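Local coordinates for protein molybdopterin converting factor, subunit 1 (Pyrococcus furiosus, PDB 1VJK) that is probably the small, ubiquitin-like MoaD-type subunit of molybdopterin synthase, taking part in molybdenum cofactor biosynthesis, at residues A[27-32]-A[47-52]. Numbering follows the deposited sequence.
Sequences DEEEIE and KKRHEK
Arg49, on the last turn of helix 39-49, and His50, just past it, hold the carboxylate of Glu29 on edge strand 28-33. Arg49 CB lies over the centre of the His50 ring, 3.7 Å above the ring plane. The chain runs extended from CG to NE (chi2 -173°, chi3 179°). CD passes 3.6 Å from Glu29 OE1. NE forms a salt bridge with Glu45 of the same helix. CZ lies 4.0 Å from both Ile31 CG1 and Ile31 CG2, and CG1 covers one guanidinium face near its rim. NH2 packs 3.8 Å from Ile31 CG2. Arg49 NH1 ends in a salt bridge to Glu29 OE1 at 3.0 Å. That oxygen lies near the guanidinium plane, but NH1 meets it from above the carboxylate plane. The other oxygen, Glu29 OE2, accepts a nearly straight hydrogen bond (166°) from His50 NE2 at 2.7 Å. NE2 comes to the syn side of OE2, somewhat out of the carboxylate plane, while OE2 lies in the imidazole plane. OE2 is also hydrogen-bonded to Tyr16 OH. With Glu29 replaced by an alanine, His50 NE2 and Arg49 NH1 would probably lose these partners, leaving the imidazole less firmly fixed in its rotation. In this ubiquitin-like fold, the contact ties the C-terminal end of helix 39-49 to the edge strand. Ile31 also packs against Leu42 and Ile46 there, while strand 10-16 pairs with 28-33 and brings in Tyr16.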
loop_
_atom_site.group_PDB
_atom_site.type_symbol
_atom_site.label_atom_id
_atom_site.label_comp_id
_atom_site.label_asym_id
_atom_site.label_seq_id
_atom_site.Cartn_x
_atom_site.Cartn_y
_atom_site.Cartn_z
ATOM N N ASP A 27 -7.610 -6.886 7.975
ATOM C CA ASP A 27 -7.791 -5.456 8.086
ATOM C C ASP A 27 -6.448 -4.745 8.055
ATOM O O ASP A 27 -6.345 -3.599 7.622
ATOM C CB ASP A 27 -8.547 -5.108 9.370
ATOM C CG ASP A 27 -10.020 -5.481 9.324
ATOM O OD1 ASP A 27 -10.549 -5.911 8.269
ATOM O OD2 ASP A 27 -10.722 -5.390 10.347
ATOM N N GLU A 28 -5.394 -5.446 8.471
ATOM C CA GLU A 28 -4.054 -4.882 8.522
ATOM C C GLU A 28 -3.050 -5.999 8.498
ATOM O O GLU A 28 -3.363 -7.145 8.839
ATOM C CB GLU A 28 -3.848 -3.982 9.741
ATOM C CG GLU A 28 -3.950 -4.652 11.093
ATOM C CD GLU A 28 -3.702 -3.686 12.238
ATOM O OE1 GLU A 28 -4.385 -2.641 12.305
ATOM O OE2 GLU A 28 -2.813 -3.965 13.068
ATOM N N GLU A 29 -1.829 -5.672 8.095
ATOM C CA GLU A 29 -0.756 -6.644 8.053
ATOM C C GLU A 29 0.581 -5.958 8.080
ATOM O O GLU A 29 0.729 -4.857 7.535
ATOM C CB GLU A 29 -0.884 -7.699 6.904
ATOM C CG GLU A 29 -0.221 -7.327 5.601
ATOM C CD GLU A 29 -0.443 -8.354 4.487
ATOM O OE1 GLU A 29 0.024 -9.550 4.571
ATOM O OE2 GLU A 29 -1.018 -7.905 3.507
ATOM N N GLU A 30 1.543 -6.579 8.730
ATOM C CA GLU A 30 2.906 -6.111 8.742
ATOM C C GLU A 30 3.649 -6.692 7.579
ATOM O O GLU A 30 3.636 -7.925 7.376
ATOM C CB GLU A 30 3.599 -6.494 10.045
ATOM C CG GLU A 30 2.913 -5.963 11.283
ATOM C CD GLU A 30 3.653 -6.320 12.564
ATOM O OE1 GLU A 30 3.809 -7.545 12.888
ATOM O OE2 GLU A 30 4.083 -5.376 13.269
ATOM N N ILE A 31 4.343 -5.854 6.828
ATOM C CA ILE A 31 5.092 -6.310 5.682
ATOM C C ILE A 31 6.552 -5.913 5.824
ATOM O O ILE A 31 6.897 -4.716 5.890
ATOM C CB ILE A 31 4.488 -5.763 4.365
ATOM C CG1 ILE A 31 3.035 -6.251 4.219
ATOM C CG2 ILE A 31 5.320 -6.288 3.175
ATOM C CD1 ILE A 31 2.387 -6.016 2.879
ATOM N N GLU A 32 7.413 -6.913 5.904
ATOM C CA GLU A 32 8.855 -6.712 5.956
ATOM C C GLU A 32 9.387 -6.575 4.531
ATOM O O GLU A 32 9.101 -7.408 3.667
ATOM C CB GLU A 32 9.520 -7.877 6.676
ATOM C CG GLU A 32 9.146 -7.985 8.166
ATOM C CD GLU A 32 9.838 -9.128 8.916
ATOM O OE1 GLU A 32 10.807 -9.723 8.402
ATOM O OE2 GLU A 32 9.445 -9.428 10.079
ATOM N N LYS A 47 0.523 -7.009 -4.148
ATOM C CA LYS A 47 0.024 -7.788 -5.286
ATOM C C LYS A 47 0.529 -9.239 -5.270
ATOM O O LYS A 47 -0.215 -10.165 -5.668
ATOM C CB LYS A 47 0.397 -7.108 -6.599
ATOM C CG LYS A 47 -0.258 -5.788 -6.780
ATOM C CD LYS A 47 0.256 -5.145 -8.082
ATOM C CE LYS A 47 -0.359 -3.807 -8.319
ATOM N NZ LYS A 47 0.442 -3.129 -9.399
ATOM N N LYS A 48 1.761 -9.442 -4.813
ATOM C CA LYS A 48 2.330 -10.776 -4.721
ATOM C C LYS A 48 1.647 -11.590 -3.626
ATOM O O LYS A 48 1.422 -12.798 -3.793
ATOM C CB LYS A 48 3.833 -10.677 -4.445
ATOM C CG LYS A 48 4.542 -12.018 -4.357
ATOM C CD LYS A 48 6.052 -11.836 -4.178
ATOM C CE LYS A 48 6.743 -13.184 -4.175
ATOM N NZ LYS A 48 6.404 -13.952 -2.929
ATOM N N ARG A 49 1.330 -10.962 -2.496
ATOM C CA ARG A 49 0.698 -11.669 -1.396
ATOM C C ARG A 49 -0.777 -11.938 -1.651
ATOM O O ARG A 49 -1.345 -12.909 -1.153
ATOM C CB ARG A 49 0.816 -10.846 -0.123
ATOM C CG ARG A 49 2.191 -10.782 0.400
ATOM C CD ARG A 49 2.236 -10.107 1.729
ATOM N NE ARG A 49 3.610 -10.081 2.254
ATOM C CZ ARG A 49 3.923 -10.066 3.551
ATOM N NH1 ARG A 49 2.976 -10.034 4.484
ATOM N NH2 ARG A 49 5.193 -10.031 3.886
ATOM N N HIS A 50 -1.409 -11.016 -2.362
ATOM C CA HIS A 50 -2.857 -11.026 -2.527
ATOM C C HIS A 50 -3.181 -10.795 -3.979
ATOM O O HIS A 50 -3.362 -9.632 -4.421
ATOM C CB HIS A 50 -3.500 -9.921 -1.673
ATOM C CG HIS A 50 -3.053 -9.931 -0.250
ATOM N ND1 HIS A 50 -3.246 -11.009 0.600
ATOM C CD2 HIS A 50 -2.390 -8.999 0.467
ATOM C CE1 HIS A 50 -2.733 -10.718 1.787
ATOM N NE2 HIS A 50 -2.223 -9.502 1.735
ATOM N N GLU A 51 -3.287 -11.894 -4.725
ATOM C CA GLU A 51 -3.370 -11.815 -6.185
ATOM C C GLU A 51 -4.559 -11.015 -6.700
ATOM O O GLU A 51 -4.504 -10.509 -7.817
ATOM C CB GLU A 51 -3.353 -13.204 -6.811
ATOM C CG GLU A 51 -4.534 -14.083 -6.455
ATOM C CD GLU A 51 -4.385 -15.491 -6.985
ATOM O OE1 GLU A 51 -3.431 -15.733 -7.749
ATOM O OE2 GLU A 51 -5.228 -16.348 -6.631
ATOM N N LYS A 52 -5.612 -10.880 -5.896
ATOM C CA LYS A 52 -6.782 -10.092 -6.344
ATOM C C LYS A 52 -6.432 -8.616 -6.539
ATOM O O LYS A 52 -7.153 -7.896 -7.244
ATOM C CB LYS A 52 -7.968 -10.256 -5.399
ATOM C CG LYS A 52 -8.518 -11.674 -5.383
ATOM C CD LYS A 52 -9.817 -11.763 -4.605
ATOM C CE LYS A 52 -9.602 -12.347 -3.201
ATOM N NZ LYS A 52 -10.853 -12.990 -2.638
#